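Local coordinates for glyoxalase-like domain protein (Staphylococcus aureus, PDB 3P8A) that is of unknown function but belongs to the glyoxalase-like VOC family, and so may be an enzyme acting on small molecules, at residues K199-T204 / V217-H222; K163-I168 / S206-W211; N68-L73 / A266-E271; K83-I88 / F94-V99. One frame throughout, in Å; residues are numbered along the deposited sequence. Where two conformers were deposited one is given.

Contact 1 (K199-T204 / V217-H222); sequences KNRSQT and VEENDH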
# COMPACT_ATOMS: atom_id res chain seq x y z
N LYS A 199 -15.52 1.23 9.77
CA LYS A 199 -16.82 1.54 10.39
C LYS A 199 -17.94 0.77 9.70
O LYS A 199 -19.09 0.81 10.15
CB LYS A 199 -17.12 3.05 10.36
CG LYS A 199 -16.28 3.85 11.34
CD LYS A 199 -16.61 5.34 11.27
CE LYS A 199 -15.91 6.04 10.14
NZ LYS A 199 -16.19 7.51 10.16
N ASN A 200 -17.61 0.05 8.63
CA ASN A 200 -18.54 -0.79 7.90
C ASN A 200 -17.80 -2.02 7.37
O ASN A 200 -17.56 -2.15 6.18
CB ASN A 200 -19.26 -0.00 6.76
CG ASN A 200 -20.51 -0.69 6.27
OD1 ASN A 200 -20.79 -1.83 6.63
ND2 ASN A 200 -21.25 -0.04 5.39
N ARG A 201 -17.43 -2.91 8.28
CA ARG A 201 -16.68 -4.12 7.95
C ARG A 201 -17.34 -4.96 6.89
O ARG A 201 -16.66 -5.45 6.00
CB ARG A 201 -16.43 -4.94 9.21
CG ARG A 201 -15.76 -6.29 8.96
CD ARG A 201 -15.20 -6.88 10.23
NE ARG A 201 -16.17 -6.97 11.32
CZ ARG A 201 -16.60 -8.12 11.86
NH1 ARG A 201 -16.25 -9.28 11.33
NH2 ARG A 201 -17.42 -8.10 12.90
N SER A 202 -18.67 -5.15 7.00
CA SER A 202 -19.43 -5.96 6.05
C SER A 202 -19.23 -5.52 4.63
O SER A 202 -18.96 -6.35 3.76
CB SER A 202 -20.91 -5.97 6.41
OG SER A 202 -21.11 -7.01 7.35
N GLN A 203 -19.30 -4.20 4.41
CA GLN A 203 -19.08 -3.57 3.12
C GLN A 203 -17.65 -3.72 2.65
O GLN A 203 -17.45 -4.06 1.48
CB GLN A 203 -19.46 -2.09 3.15
CG GLN A 203 -19.70 -1.50 1.76
CD GLN A 203 -20.71 -2.26 0.92
OE1 GLN A 203 -21.88 -2.45 1.31
NE2 GLN A 203 -20.27 -2.71 -0.25
N THR A 204 -16.66 -3.45 3.54
CA THR A 204 -15.24 -3.56 3.17
C THR A 204 -14.90 -4.97 2.70
O THR A 204 -14.25 -5.13 1.67
CB THR A 204 -14.30 -3.09 4.28
OG1 THR A 204 -14.73 -1.81 4.73
CG2 THR A 204 -12.86 -2.95 3.79
N VAL A 217 -10.80 -16.33 5.64
CA VAL A 217 -10.00 -17.12 6.58
C VAL A 217 -10.76 -17.27 7.92
O VAL A 217 -10.81 -18.35 8.49
CB VAL A 217 -8.61 -16.44 6.75
CG1 VAL A 217 -7.80 -17.08 7.87
CG2 VAL A 217 -7.83 -16.47 5.45
N GLU A 218 -11.31 -16.17 8.43
CA GLU A 218 -11.95 -16.14 9.73
C GLU A 218 -13.01 -15.07 9.74
O GLU A 218 -12.83 -14.02 9.15
CB GLU A 218 -10.89 -15.86 10.82
CG GLU A 218 -11.42 -15.43 12.20
CD GLU A 218 -12.08 -16.52 13.02
OE1 GLU A 218 -11.84 -17.71 12.70
OE2 GLU A 218 -12.79 -16.20 14.01
N GLU A 219 -14.12 -15.35 10.44
CA GLU A 219 -15.22 -14.43 10.59
C GLU A 219 -15.73 -14.55 12.03
O GLU A 219 -16.01 -15.66 12.49
CB GLU A 219 -16.32 -14.79 9.59
CG GLU A 219 -17.67 -14.13 9.87
CD GLU A 219 -17.75 -12.62 9.79
OE1 GLU A 219 -18.64 -12.06 10.47
OE2 GLU A 219 -17.01 -12.00 8.99
N ASN A 220 -15.84 -13.41 12.73
CA ASN A 220 -16.37 -13.37 14.11
C ASN A 220 -17.01 -12.00 14.40
O ASN A 220 -17.14 -11.20 13.48
CB ASN A 220 -15.30 -13.78 15.13
CG ASN A 220 -14.09 -12.90 15.13
OD1 ASN A 220 -14.16 -11.74 15.52
ND2 ASN A 220 -12.95 -13.44 14.73
N ASP A 221 -17.44 -11.75 15.64
CA ASP A 221 -18.14 -10.51 15.99
C ASP A 221 -17.29 -9.26 15.97
O ASP A 221 -17.84 -8.16 16.05
CB ASP A 221 -18.86 -10.63 17.35
CG ASP A 221 -20.10 -11.49 17.32
OD1 ASP A 221 -20.57 -11.84 16.20
OD2 ASP A 221 -20.61 -11.81 18.40
N HIS A 222 -15.96 -9.42 15.89
CA HIS A 222 -15.02 -8.31 15.94
C HIS A 222 -14.26 -8.09 14.64
O HIS A 222 -14.05 -6.95 14.27
CB HIS A 222 -14.03 -8.48 17.11
CG HIS A 222 -14.62 -8.35 18.49
ND1 HIS A 222 -13.81 -8.32 19.62
CD2 HIS A 222 -15.92 -8.24 18.89
CE1 HIS A 222 -14.64 -8.20 20.65
NE2 HIS A 222 -15.91 -8.16 20.26
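Arg201, in the first turn of helix 201-212, and His222, just past strand 215-219, mark the nearest approach of the two backbones, with CA atoms 9.2 Å apart, and the long side chain of Arg201 spans that gap. Its CG stands anti to the backbone N (chi1 175°), which sends the chain outward, and a bend at chi3 then turns the guanidinium end-on to the loop 220-222. There NH1 and NH2 both grip one backbone oxygen: Arg201 NH1 lies 3.0 Å and Arg201 NH2 3.2 Å from Asn220 O. The NH2 bond uses a lone pair in the carbonyl plane, whereas NH1 comes in tilted from it; both are bent, as a shared acceptor requires. His222 C sits 3.6 Å above the guanidinium plane, so the turn also covers one face. Glu219 contributes more weakly, through a long salt bridge of 3.7 Å from Arg201 NH1 to Glu219 OE2, its carboxylate only 13° from parallel to the guanidinium.

The loop holds its own shape. Asn220 OD1 accepts from His222 N at 3.0 Å in an Asx turn, while Asn220 ND2 gives Glu218 OE2 a nearly straight bond of 2.9 Å on the anti lone pair. Arg201 NE pairs with Asp239, and Thr224 OG1 bonds to both Arg201 NH1 and Glu219 OE2. The principle illustrated is that a carbonyl and two acidic groups can share one cation: the positive charge is probably well compensated, and the guanidinium is fixed in rotation as it ties the helix start to the hairpin at the sheet edge.

Contact 2 (K163-I168 / S206-W211); sequences KPPFFI and SNWLKW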
# COMPACT_ATOMS: atom_id res chain seq x y z
N LYS A 163 -10.10 3.40 1.63
CA LYS A 163 -9.65 3.69 0.27
C LYS A 163 -9.29 2.36 -0.38
O LYS A 163 -8.53 1.59 0.23
CB LYS A 163 -8.43 4.64 0.25
CG LYS A 163 -8.13 5.17 -1.14
CD LYS A 163 -8.97 6.37 -1.46
CE LYS A 163 -8.52 7.02 -2.74
NZ LYS A 163 -9.28 8.28 -2.94
N PRO A 164 -9.87 2.04 -1.56
CA PRO A 164 -9.57 0.75 -2.18
C PRO A 164 -8.10 0.55 -2.48
O PRO A 164 -7.46 1.44 -3.07
CB PRO A 164 -10.38 0.80 -3.51
CG PRO A 164 -11.49 1.75 -3.23
CD PRO A 164 -10.82 2.82 -2.39
N PRO A 165 -7.55 -0.64 -2.17
CA PRO A 165 -6.18 -0.96 -2.60
C PRO A 165 -6.10 -0.82 -4.13
O PRO A 165 -7.11 -0.99 -4.83
CB PRO A 165 -6.02 -2.43 -2.20
CG PRO A 165 -6.97 -2.61 -1.08
CD PRO A 165 -8.16 -1.77 -1.44
N PHE A 166 -4.91 -0.48 -4.64
CA PHE A 166 -4.71 -0.26 -6.06
C PHE A 166 -3.68 -1.24 -6.61
O PHE A 166 -3.08 -1.99 -5.84
CB PHE A 166 -4.37 1.21 -6.36
CG PHE A 166 -3.08 1.70 -5.75
CD1 PHE A 166 -3.04 2.15 -4.43
CD2 PHE A 166 -1.91 1.77 -6.50
CE1 PHE A 166 -1.86 2.61 -3.88
CE2 PHE A 166 -0.73 2.25 -5.95
CZ PHE A 166 -0.71 2.68 -4.64
N PHE A 167 -3.55 -1.28 -7.94
CA PHE A 167 -2.71 -2.28 -8.61
C PHE A 167 -1.48 -1.66 -9.24
O PHE A 167 -1.53 -0.54 -9.71
CB PHE A 167 -3.54 -2.98 -9.71
CG PHE A 167 -4.82 -3.63 -9.24
CD1 PHE A 167 -4.84 -4.96 -8.82
CD2 PHE A 167 -6.03 -2.94 -9.28
CE1 PHE A 167 -6.03 -5.57 -8.40
CE2 PHE A 167 -7.21 -3.54 -8.84
CZ PHE A 167 -7.21 -4.87 -8.44
N ILE A 168 -0.41 -2.44 -9.28
CA ILE A 168 0.84 -2.04 -9.88
C ILE A 168 1.38 -3.14 -10.80
O ILE A 168 1.37 -4.32 -10.46
CB ILE A 168 1.93 -1.61 -8.82
CG1 ILE A 168 3.13 -0.89 -9.49
CG2 ILE A 168 2.40 -2.81 -7.93
CD1 ILE A 168 3.99 -0.02 -8.47
N SER A 206 -17.05 -7.45 1.57
CA SER A 206 -17.82 -7.70 0.35
C SER A 206 -17.09 -7.12 -0.87
O SER A 206 -16.91 -7.83 -1.86
CB SER A 206 -19.23 -7.12 0.49
OG SER A 206 -19.94 -7.14 -0.74
N ASN A 207 -16.62 -5.86 -0.77
CA ASN A 207 -15.89 -5.18 -1.83
C ASN A 207 -14.56 -5.83 -2.12
O ASN A 207 -14.24 -6.02 -3.29
CB ASN A 207 -15.65 -3.70 -1.48
CG ASN A 207 -16.87 -2.85 -1.66
OD1 ASN A 207 -17.83 -3.25 -2.31
ND2 ASN A 207 -16.86 -1.67 -1.06
N TRP A 208 -13.76 -6.14 -1.08
CA TRP A 208 -12.45 -6.76 -1.25
C TRP A 208 -12.54 -8.18 -1.78
O TRP A 208 -11.70 -8.58 -2.58
CB TRP A 208 -11.64 -6.71 0.03
CG TRP A 208 -11.08 -5.35 0.38
CD1 TRP A 208 -11.66 -4.13 0.15
CD2 TRP A 208 -9.91 -5.09 1.16
NE1 TRP A 208 -10.88 -3.13 0.68
CE2 TRP A 208 -9.79 -3.69 1.30
CE3 TRP A 208 -8.91 -5.91 1.71
CZ2 TRP A 208 -8.72 -3.09 1.98
CZ3 TRP A 208 -7.84 -5.32 2.36
CH2 TRP A 208 -7.75 -3.93 2.50
N LEU A 209 -13.58 -8.94 -1.39
CA LEU A 209 -13.75 -10.30 -1.96
C LEU A 209 -14.05 -10.22 -3.47
O LEU A 209 -13.50 -11.01 -4.25
CB LEU A 209 -14.87 -11.06 -1.26
CG LEU A 209 -14.61 -11.50 0.17
CD1 LEU A 209 -15.90 -11.87 0.86
CD2 LEU A 209 -13.59 -12.62 0.24
N LYS A 210 -14.86 -9.23 -3.86
CA LYS A 210 -15.29 -8.97 -5.22
C LYS A 210 -14.13 -8.51 -6.09
O LYS A 210 -13.85 -9.14 -7.11
CB LYS A 210 -16.39 -7.91 -5.20
CG LYS A 210 -17.35 -7.96 -6.38
CD LYS A 210 -18.36 -6.82 -6.36
CE LYS A 210 -19.56 -7.03 -5.45
NZ LYS A 210 -20.58 -7.92 -6.07
N TRP A 211 -13.44 -7.43 -5.66
CA TRP A 211 -12.34 -6.82 -6.40
C TRP A 211 -11.04 -7.62 -6.43
O TRP A 211 -10.36 -7.64 -7.45
CB TRP A 211 -12.05 -5.43 -5.83
CG TRP A 211 -13.21 -4.47 -5.79
CD1 TRP A 211 -14.26 -4.41 -6.66
CD2 TRP A 211 -13.34 -3.35 -4.91
NE1 TRP A 211 -15.07 -3.34 -6.34
CE2 TRP A 211 -14.53 -2.67 -5.27
CE3 TRP A 211 -12.59 -2.87 -3.82
CZ2 TRP A 211 -14.99 -1.56 -4.57
CZ3 TRP A 211 -13.04 -1.76 -3.13
CH2 TRP A 211 -14.23 -1.11 -3.51
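Pro165 lies over one face of the Trp208 indole, and Pro164 meets the neighbouring Trp211 obliquely, so that two consecutive prolines pair with two tryptophans almost one helical turn apart. The first pairing is a CH-pi contact. Pro165 CG is 3.9 Å from the centroid of the Trp208 six-membered ring, 26° off its normal and displaced toward the rim, and the two side chains run at about a right angle. Pro165 CD also reaches the pyrrole part, 3.7 Å from Trp208 NE1. With CG anti to its carbonyl carbon (chi1 -74°), Trp208 brings its indole round to the proline.

In the second pairing the far corner of the indole does the touching: Trp211 CZ3 is 3.7 Å from Pro164 CB. Asn207 O, one turn earlier, lies over one face of the Trp211 ring, toward its rim, and at the same time accepts the backbone bond from Trp211 N at 2.9 Å. At the end of the contact, Trp211 O faces the edge of the Phe167 ring, 4.3 Å from Phe167 CZ; this buried oxygen has no polar partner in the model.

Helix 201-212 thus covers the entry to strand 166-170. Pro165 also rests on Ile110 of strand 106-113 and Trp211 on Ile154 of strand 147-155, the two neighbours of that strand in the eight-stranded sheet, while Trp208 stacks edge-to-face with Phe212 in the helix.

Contact 3 (N68-L73 / A266-E271); sequences NYIELL and AIYRFE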
# COMPACT_ATOMS: atom_id res chain seq x y z
N ASN A 68 8.59 -7.15 -1.14
CA ASN A 68 7.60 -6.13 -0.82
C ASN A 68 8.29 -5.06 0.01
O ASN A 68 9.43 -5.25 0.44
CB ASN A 68 6.35 -6.72 -0.12
CG ASN A 68 6.64 -7.72 0.97
OD1 ASN A 68 6.11 -8.85 0.96
ND2 ASN A 68 7.47 -7.34 1.92
N TYR A 69 7.65 -3.90 0.18
CA TYR A 69 8.31 -2.82 0.90
C TYR A 69 7.35 -1.88 1.56
O TYR A 69 6.14 -1.98 1.37
CB TYR A 69 9.26 -2.04 -0.05
CG TYR A 69 8.61 -1.39 -1.25
CD1 TYR A 69 8.36 -0.02 -1.27
CD2 TYR A 69 8.29 -2.14 -2.39
CE1 TYR A 69 7.77 0.59 -2.38
CE2 TYR A 69 7.71 -1.53 -3.51
CZ TYR A 69 7.44 -0.18 -3.49
OH TYR A 69 6.88 0.42 -4.59
N ILE A 70 7.91 -0.95 2.33
CA ILE A 70 7.18 0.14 2.95
C ILE A 70 7.55 1.37 2.15
O ILE A 70 8.74 1.68 2.00
CB ILE A 70 7.57 0.32 4.45
CG1 ILE A 70 7.31 -0.99 5.25
CG2 ILE A 70 6.76 1.50 5.04
CD1 ILE A 70 8.12 -1.10 6.58
N GLU A 71 6.54 2.08 1.64
CA GLU A 71 6.75 3.33 0.94
C GLU A 71 6.41 4.46 1.88
O GLU A 71 5.26 4.61 2.28
CB GLU A 71 5.94 3.41 -0.36
CG GLU A 71 6.31 4.65 -1.18
CD GLU A 71 5.39 5.01 -2.32
OE1 GLU A 71 4.24 4.51 -2.34
OE2 GLU A 71 5.78 5.85 -3.16
N LEU A 72 7.42 5.24 2.28
CA LEU A 72 7.20 6.42 3.11
C LEU A 72 7.05 7.53 2.10
O LEU A 72 7.87 7.64 1.21
CB LEU A 72 8.37 6.69 4.05
CG LEU A 72 8.81 5.58 4.98
CD1 LEU A 72 9.70 6.15 5.99
CD2 LEU A 72 7.61 4.86 5.67
N LEU A 73 5.99 8.30 2.19
CA LEU A 73 5.65 9.29 1.18
C LEU A 73 5.46 10.66 1.77
O LEU A 73 4.87 10.79 2.84
CB LEU A 73 4.37 8.80 0.42
CG LEU A 73 3.88 9.60 -0.83
CD1 LEU A 73 4.85 9.43 -2.03
CD2 LEU A 73 2.48 9.18 -1.23
N ALA A 266 1.01 5.74 12.26
CA ALA A 266 1.01 4.34 11.86
C ALA A 266 1.55 3.43 12.98
O ALA A 266 2.22 3.90 13.90
CB ALA A 266 1.83 4.16 10.59
N ILE A 267 1.16 2.15 12.95
CA ILE A 267 1.60 1.20 13.97
C ILE A 267 2.36 0.09 13.29
O ILE A 267 1.82 -0.55 12.39
CB ILE A 267 0.46 0.65 14.87
CG1 ILE A 267 -0.36 1.81 15.49
CG2 ILE A 267 1.01 -0.31 15.97
CD1 ILE A 267 -1.70 1.42 15.93
N TYR A 268 3.62 -0.09 13.68
CA TYR A 268 4.45 -1.18 13.15
C TYR A 268 4.58 -2.17 14.30
O TYR A 268 5.14 -1.81 15.33
CB TYR A 268 5.82 -0.66 12.69
CG TYR A 268 5.76 0.26 11.49
CD1 TYR A 268 6.01 -0.22 10.20
CD2 TYR A 268 5.44 1.61 11.63
CE1 TYR A 268 5.95 0.62 9.09
CE2 TYR A 268 5.37 2.46 10.52
CZ TYR A 268 5.64 1.96 9.26
OH TYR A 268 5.58 2.80 8.16
N ARG A 269 3.97 -3.37 14.18
CA ARG A 269 4.04 -4.41 15.21
C ARG A 269 5.07 -5.45 14.80
O ARG A 269 5.04 -5.90 13.65
CB ARG A 269 2.67 -5.08 15.44
CG ARG A 269 1.62 -4.17 16.08
CD ARG A 269 0.21 -4.75 16.08
NE ARG A 269 0.09 -5.98 16.88
CZ ARG A 269 -1.03 -6.68 17.04
NH1 ARG A 269 -2.16 -6.28 16.48
NH2 ARG A 269 -1.02 -7.79 17.77
N PHE A 270 5.98 -5.82 15.71
CA PHE A 270 7.03 -6.80 15.43
C PHE A 270 6.85 -8.00 16.31
O PHE A 270 6.64 -7.86 17.52
CB PHE A 270 8.43 -6.20 15.58
CG PHE A 270 8.73 -5.05 14.64
CD1 PHE A 270 9.42 -5.27 13.45
CD2 PHE A 270 8.29 -3.76 14.92
CE1 PHE A 270 9.69 -4.20 12.58
CE2 PHE A 270 8.56 -2.70 14.05
CZ PHE A 270 9.29 -2.93 12.90
N GLU A 271 6.90 -9.18 15.70
CA GLU A 271 6.72 -10.42 16.45
C GLU A 271 7.83 -11.43 16.17
O GLU A 271 8.29 -11.52 15.02
CB GLU A 271 5.32 -11.02 16.17
CG GLU A 271 4.20 -10.12 16.67
CD GLU A 271 2.76 -10.56 16.55
OE1 GLU A 271 2.50 -11.69 16.05
OE2 GLU A 271 1.87 -9.77 16.95
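Tyr268 OH rests against two aliphatic side chains of strand 69-75: it lies 3.6 Å from Ile70 CG2 and 3.8 Å from Leu72 CD2, while it is hydrogen-bonded with His30 ND1 on the adjacent strand 24-31. A polar tip thus crosses an apolar interface without losing a partner. The backbones themselves remain well apart, with Ile70 CA and Tyr268 CA separated by 10.6 Å, and the phenol fills much of that distance.

Ile70 meets the tyrosine with two branches. Its CG2, anti to the backbone N, touches the hydroxyl, whereas the other branch carries CD1 back along the ring to 3.7 Å from Tyr268 CE1. Leu72 adds a single methyl. Two further aromatic rings, Phe40 and Phe107, meet Tyr268 edge-to-face and help to hold its orientation.

Glu71, between these two aliphatic residues, points away from Tyr268. Its OE2 and the hydroxyl of Tyr69 each hydrogen-bond glycerol, probably from the crystallisation liquor, on the other face of the sheet; this is consistent with a pocket there, the curved sheets of VOC proteins commonly enclosing the active site.

The contact joins two sheets. Strand 69-75 runs between 58-64 and 24-31 in the eight-stranded one, and strand 266-272 between 244-252 and 259-263 in the seven-stranded one, where Tyr268 also touches Val248 and Ile263.

Contact 4 (K83-I88 / F94-V99); sequences KMAKTI and FATQIV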
# COMPACT_ATOMS: atom_id res chain seq x y z
N LYS A 83 -3.82 20.82 -7.02
CA LYS A 83 -4.38 20.99 -8.36
C LYS A 83 -4.80 19.62 -8.88
O LYS A 83 -5.94 19.44 -9.33
CB LYS A 83 -3.33 21.60 -9.31
CG LYS A 83 -3.24 23.12 -9.29
CD LYS A 83 -2.22 23.66 -10.31
CE LYS A 83 -2.68 23.58 -11.76
NZ LYS A 83 -1.58 23.87 -12.73
N MSE A 84 -3.86 18.65 -8.77
CA MSE A 84 -4.05 17.27 -9.22
C MSE A 84 -5.16 16.57 -8.47
O MSE A 84 -5.87 15.77 -9.07
CB MSE A 84 -2.74 16.48 -9.19
CG MSE A 84 -1.70 16.99 -10.19
SE MSE A 84 -2.31 17.06 -12.05
CE MSE A 84 -2.67 18.99 -12.22
N ALA A 85 -5.35 16.89 -7.17
CA ALA A 85 -6.42 16.29 -6.35
C ALA A 85 -7.83 16.64 -6.83
O ALA A 85 -8.77 15.93 -6.50
CB ALA A 85 -6.25 16.65 -4.90
N LYS A 86 -7.96 17.72 -7.62
CA LYS A 86 -9.25 18.19 -8.12
C LYS A 86 -9.64 17.57 -9.47
O LYS A 86 -10.76 17.78 -9.94
CB LYS A 86 -9.29 19.73 -8.15
CG LYS A 86 -9.15 20.38 -6.77
CD LYS A 86 -8.81 21.85 -6.92
CE LYS A 86 -8.34 22.48 -5.63
NZ LYS A 86 -7.36 23.57 -5.89
N THR A 87 -8.74 16.80 -10.07
CA THR A 87 -8.98 16.09 -11.33
C THR A 87 -9.63 14.72 -11.02
O THR A 87 -9.73 14.32 -9.86
CB THR A 87 -7.68 15.97 -12.16
OG1 THR A 87 -6.82 14.99 -11.57
CG2 THR A 87 -6.92 17.30 -12.30
N ILE A 88 -10.05 14.00 -12.06
CA ILE A 88 -10.70 12.70 -11.96
C ILE A 88 -9.69 11.65 -11.51
O ILE A 88 -9.99 10.88 -10.60
CB ILE A 88 -11.37 12.39 -13.32
CG1 ILE A 88 -12.27 13.62 -13.76
CG2 ILE A 88 -12.19 11.09 -13.25
CD1 ILE A 88 -11.52 15.12 -14.36
N PHE A 94 -2.95 7.54 -5.49
CA PHE A 94 -2.34 7.33 -4.19
C PHE A 94 -1.81 8.63 -3.56
O PHE A 94 -2.04 8.85 -2.38
CB PHE A 94 -1.24 6.24 -4.24
CG PHE A 94 0.04 6.72 -4.86
CD1 PHE A 94 1.11 7.12 -4.07
CD2 PHE A 94 0.16 6.84 -6.24
CE1 PHE A 94 2.28 7.62 -4.65
CE2 PHE A 94 1.32 7.37 -6.82
CZ PHE A 94 2.38 7.74 -6.02
N ALA A 95 -1.12 9.49 -4.35
CA ALA A 95 -0.51 10.73 -3.82
C ALA A 95 -1.52 11.77 -3.29
O ALA A 95 -1.30 12.36 -2.25
CB ALA A 95 0.41 11.35 -4.86
N THR A 96 -2.61 11.98 -4.02
CA THR A 96 -3.64 12.95 -3.72
C THR A 96 -4.46 12.59 -2.48
O THR A 96 -5.16 13.46 -1.95
CB THR A 96 -4.48 13.28 -4.99
OG1 THR A 96 -5.03 12.08 -5.51
CG2 THR A 96 -3.67 13.95 -6.10
N GLN A 97 -4.33 11.33 -1.98
CA GLN A 97 -4.98 10.88 -0.73
C GLN A 97 -4.48 11.73 0.42
O GLN A 97 -5.25 11.96 1.35
CB GLN A 97 -4.66 9.41 -0.41
CG GLN A 97 -5.37 8.42 -1.30
CD GLN A 97 -5.17 7.01 -0.78
OE1 GLN A 97 -5.50 6.69 0.36
NE2 GLN A 97 -4.67 6.15 -1.63
N ILE A 98 -3.22 12.22 0.33
CA ILE A 98 -2.57 13.12 1.33
C ILE A 98 -3.47 14.35 1.52
O ILE A 98 -3.82 14.70 2.65
CB ILE A 98 -1.11 13.51 0.93
CG1 ILE A 98 -0.18 12.28 0.93
CG2 ILE A 98 -0.53 14.59 1.89
CD1 ILE A 98 1.27 12.56 0.32
N VAL A 99 -3.92 14.94 0.40
CA VAL A 99 -4.81 16.13 0.40
C VAL A 99 -6.23 15.78 0.87
O VAL A 99 -6.77 16.41 1.78
CB VAL A 99 -4.84 16.83 -1.00
CG1 VAL A 99 -5.82 18.02 -1.00
CG2 VAL A 99 -3.45 17.31 -1.38
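Thr96 packs its methyl group directly against the backbone at Ala85, and this is the tight part of the contact: Thr96 CG2 is 3.6 Å from Ala85 N, and Thr96 CB is 3.8 Å from Ala85 CB. The two CA atoms, of Ala85 and Thr96, are only 5.1 Å apart. The threonine torsion (chi1 57°) sets CG2 against the alanine and turns OG1 to another task, a hydrogen bond with Gly90 O in the intervening loop.

Away from this point the fit slackens. Val99 CG1 stands 4.2 Å from Ala85 CB, and Met84, present as selenomethionine, offers its CB at 4.1 Å from Thr96 CG2. Lys83 and Lys86 point outward on the exposed side. The type I turn from Met84 to Thr87 is itself secured at Met84 O, which accepts from Thr87 N and, at 2.8 Å, from Thr87 OG1; the latter also bonds to Gly90 N.

Helix 78-84 therefore lies beside the short helix 97-100, with Leu81 touching Ala95, Thr96 and Val99, while Phe94 and Ile98 reach back to Leu73 of strand 69-75.

In the fold
The four contacts show how one chain ties together two sheets of similar strand order. Contact 3 opens first and closes last; inside it contact 4 closes before contacts 2 and 1 open. Contacts 1 and 2 share helix 201-212, their centres 15 Å apart and their segments alternating along the chain. Contacts 2 and 3, 20 Å apart between centres, lie on opposite sides of the chain's centre. Contact 4 touches contact 3 through Leu73 and Phe94, and contact 2 through Phe166 and Phe94, making segment 94-99 a meeting point for strands 69-75 and 166-170. The two sheets are thus tied by helix 201-212 on one side and by contact 3 on the other.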